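Local coordinates for protein pyridoxine 4-oxidase (Mesorhizobium loti, PDB 4HA6) that oxidises pyridoxine at its 4-hydroxymethyl group with a bound FAD as cofactor, as a flavoenzyme of the GMC oxidoreductase family, at residues A156-G161 / V180-L185; P283-N288 / D458-A463; P331-G336 / R399-A404; H364-G369 / G392-R397. All coordinates share one frame; numbering follows the deposited sequence. Where two conformers were deposited one is given.

Contact 1 (A156-G161 / V180-L185); sequences AFIEAG and VTPNSL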
loop_
_atom_site.group_PDB
_atom_site.type_symbol
_atom_site.label_atom_id
_atom_site.label_comp_id
_atom_site.label_asym_id
_atom_site.label_seq_id
_atom_site.Cartn_x
_atom_site.Cartn_y
_atom_site.Cartn_z
ATOM N N ALA A 156 20.707 -11.421 -12.794
ATOM C CA ALA A 156 20.499 -12.313 -13.919
ATOM C C ALA A 156 19.092 -12.078 -14.480
ATOM O O ALA A 156 18.871 -12.106 -15.704
ATOM C CB ALA A 156 20.676 -13.745 -13.478
ATOM N N PHE A 157 18.145 -11.846 -13.575
ATOM C CA PHE A 157 16.770 -11.576 -13.956
ATOM C C PHE A 157 16.739 -10.269 -14.741
ATOM O O PHE A 157 16.107 -10.173 -15.802
ATOM C CB PHE A 157 15.923 -11.475 -12.696
ATOM C CG PHE A 157 14.526 -10.975 -12.926
ATOM C CD1 PHE A 157 13.543 -11.821 -13.431
ATOM C CD2 PHE A 157 14.181 -9.668 -12.586
ATOM C CE1 PHE A 157 12.238 -11.369 -13.620
ATOM C CE2 PHE A 157 12.876 -9.201 -12.773
ATOM C CZ PHE A 157 11.906 -10.052 -13.291
ATOM N N ILE A 158 17.453 -9.277 -14.223
ATOM C CA ILE A 158 17.497 -7.955 -14.841
ATOM C C ILE A 158 18.061 -8.060 -16.257
ATOM O O ILE A 158 17.513 -7.470 -17.190
ATOM C CB ILE A 158 18.273 -6.954 -13.944
ATOM C CG1 ILE A 158 17.375 -6.497 -12.788
ATOM C CG2 ILE A 158 18.744 -5.719 -14.722
ATOM C CD1 ILE A 158 18.083 -5.693 -11.733
ATOM N N GLU A 159 19.127 -8.844 -16.417
ATOM C CA GLU A 159 19.710 -9.111 -17.735
ATOM C C GLU A 159 18.733 -9.803 -18.688
ATOM O O GLU A 159 18.696 -9.502 -19.880
ATOM C CB GLU A 159 20.963 -9.978 -17.592
ATOM C CG GLU A 159 22.173 -9.220 -17.077
ATOM C CD GLU A 159 22.599 -8.121 -18.032
ATOM O OE1 GLU A 159 22.420 -8.290 -19.262
ATOM O OE2 GLU A 159 23.105 -7.090 -17.551
ATOM N N ALA A 160 17.959 -10.749 -18.164
ATOM C CA ALA A 160 16.977 -11.453 -18.982
ATOM C C ALA A 160 15.949 -10.469 -19.524
ATOM O O ALA A 160 15.660 -10.457 -20.721
ATOM C CB ALA A 160 16.300 -12.554 -18.169
ATOM N N GLY A 161 15.399 -9.644 -18.638
ATOM C CA GLY A 161 14.487 -8.594 -19.056
ATOM C C GLY A 161 15.095 -7.615 -20.057
ATOM O O GLY A 161 14.449 -7.230 -21.030
ATOM N N VAL A 180 13.832 -2.349 -16.538
ATOM C CA VAL A 180 14.414 -3.270 -15.561
ATOM C C VAL A 180 15.326 -2.493 -14.609
ATOM O O VAL A 180 16.016 -1.566 -15.037
ATOM C CB VAL A 180 15.178 -4.445 -16.224
ATOM C CG1 VAL A 180 14.214 -5.378 -16.949
ATOM C CG2 VAL A 180 16.251 -3.933 -17.175
ATOM N N THR A 181 15.291 -2.850 -13.320
ATOM C CA THR A 181 16.025 -2.116 -12.287
ATOM C C THR A 181 15.823 -2.811 -10.952
ATOM O O THR A 181 14.769 -3.409 -10.717
ATOM C CB THR A 181 15.545 -0.626 -12.176
ATOM O OG1 THR A 181 16.279 0.073 -11.156
ATOM C CG2 THR A 181 14.071 -0.559 -11.845
ATOM N N PRO A 182 16.837 -2.754 -10.070
ATOM C CA PRO A 182 16.555 -3.139 -8.682
ATOM C C PRO A 182 15.526 -2.174 -8.101
ATOM O O PRO A 182 15.561 -0.987 -8.448
ATOM C CB PRO A 182 17.901 -2.919 -7.970
ATOM C CG PRO A 182 18.935 -2.919 -9.055
ATOM C CD PRO A 182 18.245 -2.368 -10.278
ATOM N N ASN A 183 14.630 -2.658 -7.243
ATOM C CA ASN A 183 13.697 -1.771 -6.557
ATOM C C ASN A 183 14.436 -0.771 -5.687
ATOM O O ASN A 183 15.387 -1.134 -4.998
ATOM C CB ASN A 183 12.748 -2.574 -5.663
ATOM C CG ASN A 183 11.987 -3.640 -6.427
ATOM O OD1 ASN A 183 11.752 -3.500 -7.620
ATOM N ND2 ASN A 183 11.607 -4.715 -5.738
ATOM N N SER A 184 14.007 0.488 -5.717
ATOM C CA SER A 184 14.467 1.459 -4.731
ATOM C C SER A 184 13.869 1.069 -3.387
ATOM O O SER A 184 12.755 0.533 -3.344
ATOM C CB SER A 184 14.035 2.876 -5.119
ATOM O OG SER A 184 14.555 3.235 -6.401
ATOM N N LEU A 185 14.603 1.326 -2.302
ATOM C CA LEU A 185 14.206 0.852 -0.971
ATOM C C LEU A 185 14.346 1.926 0.110
ATOM O O LEU A 185 15.261 2.758 0.050
ATOM C CB LEU A 185 15.046 -0.356 -0.567
ATOM C CG LEU A 185 14.958 -1.623 -1.413
ATOM C CD1 LEU A 185 16.045 -2.590 -1.005
ATOM C CD2 LEU A 185 13.602 -2.262 -1.242
#

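Contact 2 (P283-N288 / D458-A463); sequences PDIGRN and DAVVDA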
loop_
_atom_site.group_PDB
_atom_site.type_symbol
_atom_site.label_atom_id
_atom_site.label_comp_id
_atom_site.label_asym_id
_atom_site.label_seq_id
_atom_site.Cartn_x
_atom_site.Cartn_y
_atom_site.Cartn_z
ATOM N N PRO A 283 -23.444 6.213 0.444
ATOM C CA PRO A 283 -23.434 4.877 -0.171
ATOM C C PRO A 283 -22.039 4.395 -0.572
ATOM O O PRO A 283 -21.844 3.195 -0.655
ATOM C CB PRO A 283 -24.310 5.059 -1.408
ATOM C CG PRO A 283 -25.306 6.134 -0.981
ATOM C CD PRO A 283 -24.497 7.082 -0.118
ATOM N N ASP A 284 -21.091 5.294 -0.799
ATOM C CA ASP A 284 -19.798 4.864 -1.337
ATOM C C ASP A 284 -18.721 4.573 -0.287
ATOM O O ASP A 284 -17.599 4.192 -0.642
ATOM C CB ASP A 284 -19.287 5.863 -2.384
ATOM C CG ASP A 284 -19.847 5.591 -3.770
ATOM O OD1 ASP A 284 -20.857 4.855 -3.876
ATOM O OD2 ASP A 284 -19.274 6.114 -4.751
ATOM N N ILE A 285 -19.056 4.750 0.995
ATOM C CA ILE A 285 -18.110 4.414 2.057
ATOM C C ILE A 285 -17.910 2.911 2.125
ATOM O O ILE A 285 -18.877 2.146 2.277
ATOM C CB ILE A 285 -18.548 4.958 3.440
ATOM C CG1 ILE A 285 -18.289 6.468 3.505
ATOM C CG2 ILE A 285 -17.761 4.258 4.568
ATOM C CD1 ILE A 285 -18.842 7.153 4.744
ATOM N N GLY A 286 -16.660 2.478 1.990
ATOM C CA GLY A 286 -16.377 1.056 1.980
ATOM C C GLY A 286 -16.340 0.451 0.584
ATOM O O GLY A 286 -15.839 -0.661 0.425
ATOM N N ARG A 287 -16.867 1.162 -0.416
ATOM C CA ARG A 287 -16.891 0.657 -1.789
ATOM C C ARG A 287 -15.622 1.098 -2.538
ATOM O O ARG A 287 -14.769 1.777 -1.959
ATOM C CB ARG A 287 -18.163 1.133 -2.505
ATOM C CG ARG A 287 -19.451 0.599 -1.859
ATOM C CD ARG A 287 -20.646 0.642 -2.823
ATOM N NE ARG A 287 -20.419 -0.213 -3.986
ATOM C CZ ARG A 287 -20.520 -1.541 -3.974
ATOM N NH1 ARG A 287 -20.850 -2.185 -2.856
ATOM N NH2 ARG A 287 -20.284 -2.233 -5.084
ATOM N N ASN A 288 -15.490 0.708 -3.815
ATOM C CA ASN A 288 -14.297 1.063 -4.615
ATOM C C ASN A 288 -13.019 0.414 -4.055
ATOM O O ASN A 288 -11.904 0.858 -4.366
ATOM C CB ASN A 288 -14.145 2.612 -4.725
ATOM C CG ASN A 288 -12.997 3.074 -5.669
ATOM O OD1 ASN A 288 -12.054 3.800 -5.255
ATOM N ND2 ASN A 288 -13.087 2.678 -6.933
ATOM N N ASP A 458 -21.602 11.782 -4.987
ATOM C CA ASP A 458 -21.525 10.677 -4.028
ATOM C C ASP A 458 -20.112 10.153 -3.694
ATOM O O ASP A 458 -19.971 9.122 -3.040
ATOM C CB ASP A 458 -22.459 9.535 -4.442
ATOM C CG ASP A 458 -23.895 9.782 -4.013
ATOM O OD1 ASP A 458 -24.108 10.255 -2.876
ATOM O OD2 ASP A 458 -24.802 9.510 -4.817
ATOM N N ALA A 459 -19.075 10.871 -4.130
ATOM C CA ALA A 459 -17.708 10.593 -3.683
ATOM C C ALA A 459 -17.655 10.761 -2.168
ATOM O O ALA A 459 -18.451 11.526 -1.600
ATOM C CB ALA A 459 -16.731 11.554 -4.337
ATOM N N VAL A 460 -16.734 10.069 -1.501
ATOM C CA VAL A 460 -16.643 10.200 -0.040
ATOM C C VAL A 460 -15.948 11.477 0.403
ATOM O O VAL A 460 -16.435 12.167 1.323
ATOM C CB VAL A 460 -16.049 8.967 0.628
ATOM C CG1 VAL A 460 -15.970 9.160 2.167
ATOM C CG2 VAL A 460 -16.900 7.761 0.297
ATOM N N VAL A 461 -14.830 11.809 -0.250
ATOM C CA VAL A 461 -14.183 13.096 -0.011
ATOM C C VAL A 461 -14.039 13.909 -1.289
ATOM O O VAL A 461 -14.104 13.364 -2.405
ATOM C CB VAL A 461 -12.818 12.957 0.686
ATOM C CG1 VAL A 461 -13.000 12.271 2.017
ATOM C CG2 VAL A 461 -11.826 12.167 -0.188
ATOM N N ASP A 462 -13.903 15.223 -1.127
ATOM C CA ASP A 462 -13.679 16.090 -2.271
ATOM C C ASP A 462 -12.184 16.149 -2.523
ATOM O O ASP A 462 -11.436 15.390 -1.904
ATOM C CB ASP A 462 -14.298 17.491 -2.072
ATOM C CG ASP A 462 -13.713 18.266 -0.875
ATOM O OD1 ASP A 462 -12.638 17.922 -0.338
ATOM O OD2 ASP A 462 -14.345 19.265 -0.466
ATOM N N ALA A 463 -11.752 17.064 -3.388
ATOM C CA ALA A 463 -10.360 17.142 -3.814
ATOM C C ALA A 463 -9.462 17.648 -2.699
ATOM O O ALA A 463 -8.241 17.489 -2.757
ATOM C CB ALA A 463 -10.236 18.034 -5.040
HETATM O O HOH W 1 -21.176 8.216 -0.780
#

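Contact 3 (P331-G336 / R399-A404); sequences PEIVVG and RRALEA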
loop_
_atom_site.group_PDB
_atom_site.type_symbol
_atom_site.label_atom_id
_atom_site.label_comp_id
_atom_site.label_asym_id
_atom_site.label_seq_id
_atom_site.Cartn_x
_atom_site.Cartn_y
_atom_site.Cartn_z
ATOM N N PRO A 331 2.492 1.092 -17.205
ATOM C CA PRO A 331 2.569 -0.370 -17.052
ATOM C C PRO A 331 1.195 -1.016 -17.133
ATOM O O PRO A 331 0.199 -0.370 -16.789
ATOM C CB PRO A 331 3.130 -0.553 -15.636
ATOM C CG PRO A 331 3.891 0.724 -15.335
ATOM C CD PRO A 331 3.166 1.820 -16.107
ATOM N N GLU A 332 1.149 -2.273 -17.578
ATOM C CA GLU A 332 -0.082 -3.063 -17.524
ATOM C C GLU A 332 0.122 -4.336 -16.700
ATOM O O GLU A 332 -0.808 -4.832 -16.065
ATOM C CB GLU A 332 -0.556 -3.442 -18.933
ATOM C CG GLU A 332 -0.795 -2.262 -19.840
ATOM C CD GLU A 332 -1.293 -2.693 -21.201
ATOM O OE1 GLU A 332 -0.577 -3.472 -21.884
ATOM O OE2 GLU A 332 -2.405 -2.260 -21.577
ATOM N N ILE A 333 1.339 -4.874 -16.724
ATOM C CA ILE A 333 1.660 -6.048 -15.915
ATOM C C ILE A 333 3.009 -5.842 -15.236
ATOM O O ILE A 333 3.706 -4.852 -15.496
ATOM C CB ILE A 333 1.692 -7.366 -16.752
ATOM C CG1 ILE A 333 2.730 -7.262 -17.877
ATOM C CG2 ILE A 333 0.321 -7.721 -17.317
ATOM C CD1 ILE A 333 2.734 -8.450 -18.843
ATOM N N VAL A 334 3.373 -6.783 -14.371
ATOM C CA VAL A 334 4.645 -6.739 -13.656
ATOM C C VAL A 334 5.123 -8.170 -13.433
ATOM O O VAL A 334 4.311 -9.074 -13.211
ATOM C CB VAL A 334 4.507 -6.014 -12.290
ATOM C CG1 VAL A 334 3.423 -6.655 -11.449
ATOM C CG2 VAL A 334 5.851 -5.999 -11.533
ATOM N N VAL A 335 6.429 -8.388 -13.554
ATOM C CA VAL A 335 7.028 -9.668 -13.200
ATOM C C VAL A 335 8.173 -9.350 -12.261
ATOM O O VAL A 335 9.049 -8.562 -12.608
ATOM C CB VAL A 335 7.580 -10.436 -14.426
ATOM C CG1 VAL A 335 8.353 -11.666 -13.972
ATOM C CG2 VAL A 335 6.454 -10.834 -15.368
ATOM N N GLY A 336 8.160 -9.936 -11.072
ATOM C CA GLY A 336 9.160 -9.612 -10.066
ATOM C C GLY A 336 10.032 -10.806 -9.735
ATOM O O GLY A 336 9.586 -11.959 -9.816
ATOM N N ARG A 399 -3.106 -13.588 -17.555
ATOM C CA ARG A 399 -2.536 -14.536 -18.517
ATOM C C ARG A 399 -1.319 -13.899 -19.182
ATOM O O ARG A 399 -0.274 -14.541 -19.336
ATOM C CB ARG A 399 -3.548 -14.926 -19.602
ATOM C CG ARG A 399 -4.687 -15.809 -19.119
ATOM C CD ARG A 399 -5.602 -16.207 -20.274
ATOM N NE ARG A 399 -6.951 -16.435 -19.762
ATOM C CZ ARG A 399 -8.066 -16.101 -20.404
ATOM N NH1 ARG A 399 -8.013 -15.532 -21.612
ATOM N NH2 ARG A 399 -9.237 -16.357 -19.844
ATOM N N ARG A 400 -1.459 -12.640 -19.582
ATOM C CA ARG A 400 -0.339 -11.930 -20.198
ATOM C C ARG A 400 0.828 -11.852 -19.214
ATOM O O ARG A 400 1.998 -12.023 -19.602
ATOM C CB ARG A 400 -0.755 -10.535 -20.677
ATOM C CG ARG A 400 -1.937 -10.500 -21.672
ATOM C CD ARG A 400 -1.595 -11.083 -23.053
ATOM N NE ARG A 400 -1.644 -12.549 -23.084
ATOM C CZ ARG A 400 -2.765 -13.272 -23.180
ATOM N NH1 ARG A 400 -3.955 -12.681 -23.255
ATOM N NH2 ARG A 400 -2.697 -14.600 -23.194
ATOM N N ALA A 401 0.519 -11.644 -17.930
ATOM C CA ALA A 401 1.586 -11.499 -16.926
ATOM C C ALA A 401 2.315 -12.826 -16.738
ATOM O O ALA A 401 3.556 -12.860 -16.737
ATOM C CB ALA A 401 1.035 -10.997 -15.591
ATOM N N LEU A 402 1.549 -13.909 -16.569
ATOM C CA LEU A 402 2.134 -15.252 -16.425
ATOM C C LEU A 402 2.962 -15.562 -17.656
ATOM O O LEU A 402 4.046 -16.153 -17.571
ATOM C CB LEU A 402 1.044 -16.313 -16.335
ATOM C CG LEU A 402 1.240 -17.577 -15.478
ATOM C CD1 LEU A 402 0.381 -18.716 -15.995
ATOM C CD2 LEU A 402 2.698 -18.017 -15.290
ATOM N N GLU A 403 2.445 -15.187 -18.819
ATOM C CA GLU A 403 3.189 -15.472 -20.037
ATOM C C GLU A 403 4.471 -14.675 -20.091
ATOM O O GLU A 403 5.482 -15.167 -20.583
ATOM C CB GLU A 403 2.332 -15.241 -21.279
ATOM C CG GLU A 403 1.274 -16.304 -21.413
ATOM C CD GLU A 403 0.444 -16.147 -22.647
ATOM O OE1 GLU A 403 0.323 -14.999 -23.141
ATOM O OE2 GLU A 403 -0.088 -17.177 -23.112
ATOM N N ALA A 404 4.438 -13.449 -19.582
ATOM C CA ALA A 404 5.641 -12.630 -19.618
ATOM C C ALA A 404 6.668 -13.236 -18.676
ATOM O O ALA A 404 7.867 -13.271 -18.979
ATOM C CB ALA A 404 5.333 -11.198 -19.238
#

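Contact 4 (H364-G369 / G392-R397); sequences HPTSRG and GRDRER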
loop_
_atom_site.group_PDB
_atom_site.type_symbol
_atom_site.label_atom_id
_atom_site.label_comp_id
_atom_site.label_asym_id
_atom_site.label_seq_id
_atom_site.Cartn_x
_atom_site.Cartn_y
_atom_site.Cartn_z
ATOM N N HIS A 364 -3.098 -2.516 -12.887
ATOM C CA HIS A 364 -4.283 -1.664 -12.718
ATOM C C HIS A 364 -5.567 -2.505 -12.806
ATOM O O HIS A 364 -6.300 -2.425 -13.795
ATOM C CB HIS A 364 -4.286 -0.564 -13.788
ATOM C CG HIS A 364 -3.066 0.304 -13.760
ATOM N ND1 HIS A 364 -1.915 -0.010 -14.450
ATOM C CD2 HIS A 364 -2.796 1.448 -13.080
ATOM C CE1 HIS A 364 -1.003 0.923 -14.229
ATOM N NE2 HIS A 364 -1.508 1.812 -13.389
ATOM N N PRO A 365 -5.847 -3.321 -11.772
ATOM C CA PRO A 365 -7.052 -4.171 -11.827
ATOM C C PRO A 365 -8.321 -3.336 -11.960
ATOM O O PRO A 365 -8.411 -2.246 -11.356
ATOM C CB PRO A 365 -7.051 -4.886 -10.464
ATOM C CG PRO A 365 -6.165 -4.028 -9.561
ATOM C CD PRO A 365 -5.116 -3.460 -10.499
ATOM N N THR A 366 -9.272 -3.827 -12.752
ATOM C CA THR A 366 -10.532 -3.124 -12.938
ATOM C C THR A 366 -11.603 -3.658 -12.013
ATOM O O THR A 366 -12.639 -3.021 -11.868
ATOM C CB THR A 366 -11.040 -3.145 -14.410
ATOM O OG1 THR A 366 -11.346 -4.487 -14.806
ATOM C CG2 THR A 366 -9.988 -2.584 -15.330
ATOM N N SER A 367 -11.367 -4.818 -11.388
ATOM C CA SER A 367 -12.288 -5.314 -10.358
ATOM C C SER A 367 -12.375 -4.330 -9.187
ATOM O O SER A 367 -11.438 -3.560 -8.929
ATOM C CB SER A 367 -11.861 -6.696 -9.838
ATOM O OG SER A 367 -11.730 -7.620 -10.907
ATOM N N ARG A 368 -13.508 -4.351 -8.491
ATOM C CA ARG A 368 -13.746 -3.429 -7.383
ATOM C C ARG A 368 -14.526 -4.156 -6.302
ATOM O O ARG A 368 -15.526 -4.822 -6.596
ATOM C CB ARG A 368 -14.529 -2.203 -7.857
ATOM C CG ARG A 368 -13.766 -1.277 -8.802
ATOM C CD ARG A 368 -12.598 -0.594 -8.073
ATOM N NE ARG A 368 -11.940 0.410 -8.913
ATOM C CZ ARG A 368 -11.046 0.132 -9.859
ATOM N NH1 ARG A 368 -10.684 -1.128 -10.106
ATOM N NH2 ARG A 368 -10.499 1.120 -10.561
ATOM N N GLY A 369 -14.060 -4.055 -5.060
ATOM C CA GLY A 369 -14.716 -4.762 -3.983
ATOM C C GLY A 369 -15.294 -3.842 -2.932
ATOM O O GLY A 369 -15.591 -2.667 -3.206
ATOM N N GLY A 392 -13.214 -9.749 -16.802
ATOM C CA GLY A 392 -12.528 -10.472 -17.868
ATOM C C GLY A 392 -11.186 -9.862 -18.204
ATOM O O GLY A 392 -10.231 -10.571 -18.564
ATOM N N ARG A 393 -11.109 -8.537 -18.074
ATOM C CA ARG A 393 -9.872 -7.802 -18.309
ATOM C C ARG A 393 -8.789 -8.232 -17.312
ATOM O O ARG A 393 -7.650 -8.549 -17.711
ATOM C CB ARG A 393 -10.144 -6.292 -18.218
ATOM C CG ARG A 393 -8.928 -5.382 -18.439
ATOM C CD ARG A 393 -8.337 -5.567 -19.829
ATOM N NE ARG A 393 -7.709 -4.354 -20.349
ATOM C CZ ARG A 393 -7.562 -4.103 -21.647
ATOM N NH1 ARG A 393 -8.005 -4.982 -22.540
ATOM N NH2 ARG A 393 -6.977 -2.983 -22.055
ATOM N N ASP A 394 -9.144 -8.275 -16.025
ATOM C CA ASP A 394 -8.194 -8.692 -14.978
ATOM C C ASP A 394 -7.684 -10.113 -15.231
ATOM O O ASP A 394 -6.512 -10.410 -15.019
ATOM C CB ASP A 394 -8.844 -8.638 -13.586
ATOM C CG ASP A 394 -9.006 -7.221 -13.062
ATOM O OD1 ASP A 394 -8.652 -6.265 -13.790
ATOM O OD2 ASP A 394 -9.509 -7.057 -11.923
ATOM N N ARG A 395 -8.581 -10.998 -15.665
ATOM C CA ARG A 395 -8.207 -12.385 -15.905
ATOM C C ARG A 395 -7.328 -12.509 -17.148
ATOM O O ARG A 395 -6.343 -13.254 -17.151
ATOM C CB ARG A 395 -9.458 -13.274 -16.012
ATOM C CG ARG A 395 -10.200 -13.453 -14.676
ATOM C CD ARG A 395 -11.512 -14.245 -14.821
ATOM N NE ARG A 395 -11.325 -15.518 -15.518
ATOM C CZ ARG A 395 -11.962 -16.645 -15.213
ATOM N NH1 ARG A 395 -12.830 -16.675 -14.209
ATOM N NH2 ARG A 395 -11.727 -17.745 -15.911
ATOM N N GLU A 396 -7.681 -11.763 -18.196
ATOM C CA GLU A 396 -6.942 -11.801 -19.463
ATOM C C GLU A 396 -5.525 -11.250 -19.286
ATOM O O GLU A 396 -4.544 -11.890 -19.707
ATOM C CB GLU A 396 -7.710 -11.034 -20.557
ATOM C CG GLU A 396 -7.108 -11.109 -21.985
ATOM C CD GLU A 396 -5.942 -10.135 -22.206
ATOM O OE1 GLU A 396 -5.870 -9.114 -21.481
ATOM O OE2 GLU A 396 -5.100 -10.382 -23.111
ATOM N N ARG A 397 -5.425 -10.079 -18.650
ATOM C CA ARG A 397 -4.140 -9.456 -18.332
ATOM C C ARG A 397 -3.215 -10.348 -17.474
ATOM O O ARG A 397 -1.994 -10.337 -17.667
ATOM C CB ARG A 397 -4.360 -8.111 -17.624
ATOM C CG ARG A 397 -4.840 -6.994 -18.524
ATOM C CD ARG A 397 -3.670 -6.459 -19.342
ATOM N NE ARG A 397 -4.066 -5.435 -20.308
ATOM C CZ ARG A 397 -4.138 -5.639 -21.622
ATOM N NH1 ARG A 397 -3.846 -6.836 -22.138
ATOM N NH2 ARG A 397 -4.498 -4.643 -22.420
HETATM O O HOH W 2 -6.584 -4.856 -15.400
#

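Contact 1 (A156-G161 / V180-L185)
Ile158 packs on Val180 and Pro182 in a buried, largely apolar helix-to-loop contact of this GMC oxidoreductase, where helix 152-163 lies against the extended chain that runs on toward strand 187-188. The isoleucine works with both of its branches. Its CG2 meets Val180 CG2 at 3.9 Å, the two side chains sliding past each other in opposite directions; the valine methyls also lie against Ile158 O. The longer branch starts beside the backbone N, with CG1 anti to the carbonyl carbon (chi1 -78°), and then runs out extended to place CD1 on the ring of Pro182, crossing it at about a right angle. A branched residue suits this place because one side chain must serve two neighbours along the loop. Cut back to an alanine, this position would probably lose the CD1 contact, opening a gap over the proline ring and leaving one flank of the valine without its packing partner. Gly161 brings the helix backbone close: its CA lies 3.9 Å from Val180 CG1, and a CB would collide with that methyl group. Thr181 points away from the helix, and its hydroxyl bonds to the backbone of Gly171 and to Pro182 O. Phe157 and Ile158 also touch Ser316 of strand 314-320, so the helix is packed against the sheet as well. Ile158 CD1 ends 3.6 Å from Pro182 CD and just as close to the proline nitrogen.

Contact 2 (P283-N288 / D458-A463)
Ile285 and Val460 mark the closest passage of two irregular chain segments, their CA atoms 6.3 Å apart, at a type II beta turn that runs from Asp284 to Arg287 and is closed by the bond from Arg287 N to Asp284 O. Gly286 fits the third position of that turn, since at its backbone angles a CB would be jammed against the preceding carbonyl oxygen. The apolar part of the contact is carried by Val460, whose CG2 stands 3.7 Å from Ile285 CG1 and equally close to the carbonyl carbon of Asp284. The two side chains cross at about a right angle, and with Val460 CG1 anti to its backbone N (chi1 180°) both methyl groups come within packing distance of Ile285 CG1. Beta-branched residues suit this place, being compact and restricted in rotation. Ile285 also reaches Pro257, Leu260 and Met261 of helix 252-262.

The polar part lies nearer the surface. Asp284 CB rests 3.4 Å from Asp458 O, while its carboxylate turns to Arg452, with which OD2 forms a salt bridge. A single water joins the backbones, accepting from Asp284 N at 2.9 Å and donating to Asp458 O at 2.7 Å. Pro283, which is exposed, sets its ring beside the carboxylate of Asp458.

The arrangement is loop-to-loop packing at a beta turn: it joins the connection between strands 280-281 and 293-302 to the one leading into strand 473-475, an outer strand of the parallel sheet of the Rossmann-like FAD-binding fold.

Contact 3 (P331-G336 / R399-A404)
Ile333, Val335, Ala401 and Ala404 make a buried helix-on-sheet packing in which helix 392-409 packs along strand 333-338 of the antiparallel sheet. The axes of the two short segments approach to 7.9 Å and run in broadly the same direction, at 34° to each other. Such closeness depends on small residues on the helix side, and both alanines that touch the strand meet this need.

The apolar contacts come first. Ile333 CG2 faces Ala401 CB at 3.8 Å. Its other branch takes the place between the backbone N and the carbonyl carbon (chi1 59°), which carries CD1 over the helix to Ala404 CB at 3.8 Å. Val335, two residues along and pointing to the same side, adds its CG2 to that alanine at 4.0 Å. Val334 between them points away from the helix and packs on Met317 and Tyr319 of strand 314-320. Before it, Glu332 and Ile333 both face Met320 in a classic beta bulge.

The backbone also takes part: Ile333 CD1 lies 3.7 Å from Arg400 O and Val335 CG2 lies 3.8 Å from Ala401 O, so methyl groups cover helix carbonyls.

No charged pair joins the two segments; Arg400 pairs within its own helix. It starts toward the strand but bends away at its end, where it has a salt bridge to Glu396 through NH1 and a second to Glu403. In the latter it grips side-on: NE at 3.1 Å and NH2 at 3.0 Å both reach Glu403 OE1 in the guanidinium plane, from the same face of the carboxylate.

Contact 4 (H364-G369 / G392-R397)
Asp394, near the start of helix 392-409, reaches across to Pro365, Thr366 and Ser367 in the loop between strands 355-362 and 370-372. Its CB points toward that loop, 4.1 Å from Ser367 OG. With CG anti to its own carbonyl carbon (chi1 -75°), the carboxylate is presented to two successive backbone amides. OD1 takes the N-H of Thr366 at 2.7 Å on its syn lone pair, in a nearly straight bond (169°). It also accepts from a water that bridges to His364 O, and it lies close to Pro365 CA.

OD2 belongs to Ser367. The amide N of Ser367 donates to it at 3.0 Å from the syn side, 31° out of the carboxylate plane, and the hydroxyl OG donates at a short 2.5 Å from above that plane. Both donors come from the same face. Pro365 CB packs beside OD2 at 3.6 Å, and a proline suits the place, since the amides that grip the carboxylate come from the next two residues and its own nitrogen is not called on.

The second shell comes from just before the helix: Thr391 OG1 bonds to Thr366 OG1 and to Asp394 N, and Gln390 N donates to Ser367 OG. If Asp394 gave way to an asparagine, one of the two sets of donors would probably be left without an acceptor, because the amide nitrogen cannot receive a proton from an N-H or hydroxyl.

Two oxygens that accept four hydrogen bonds from the loop and its water imply a carboxylate that is probably ionised, its charge spread over neutral donors and its rotation fixed by bonds to both oxygens.

In the fold
Contacts 3 and 4 share helix 392-409, with centres about 13 Å apart: contact 4 ties the start of the helix to a loop, and contact 3 lays its next turns on strand 333-338. Between them, Ile333 CG2 packs 3.5 Å from Arg397 O. Contact 1 reaches the same strand from another helix, Phe157 CZ lying 3.3 Å from Val335 O. Contact 2 lies about 37 Å from contact 1 between centres, yet meets contact 4 where Asn288 packs on Arg368. The bound pyridoxamine is nearest to contact 3, about 9 Å from the side chain of Val334, and about 11 Å from that of Pro182 in contact 1; Ile285 of contact 2 is about 13 Å from FAD.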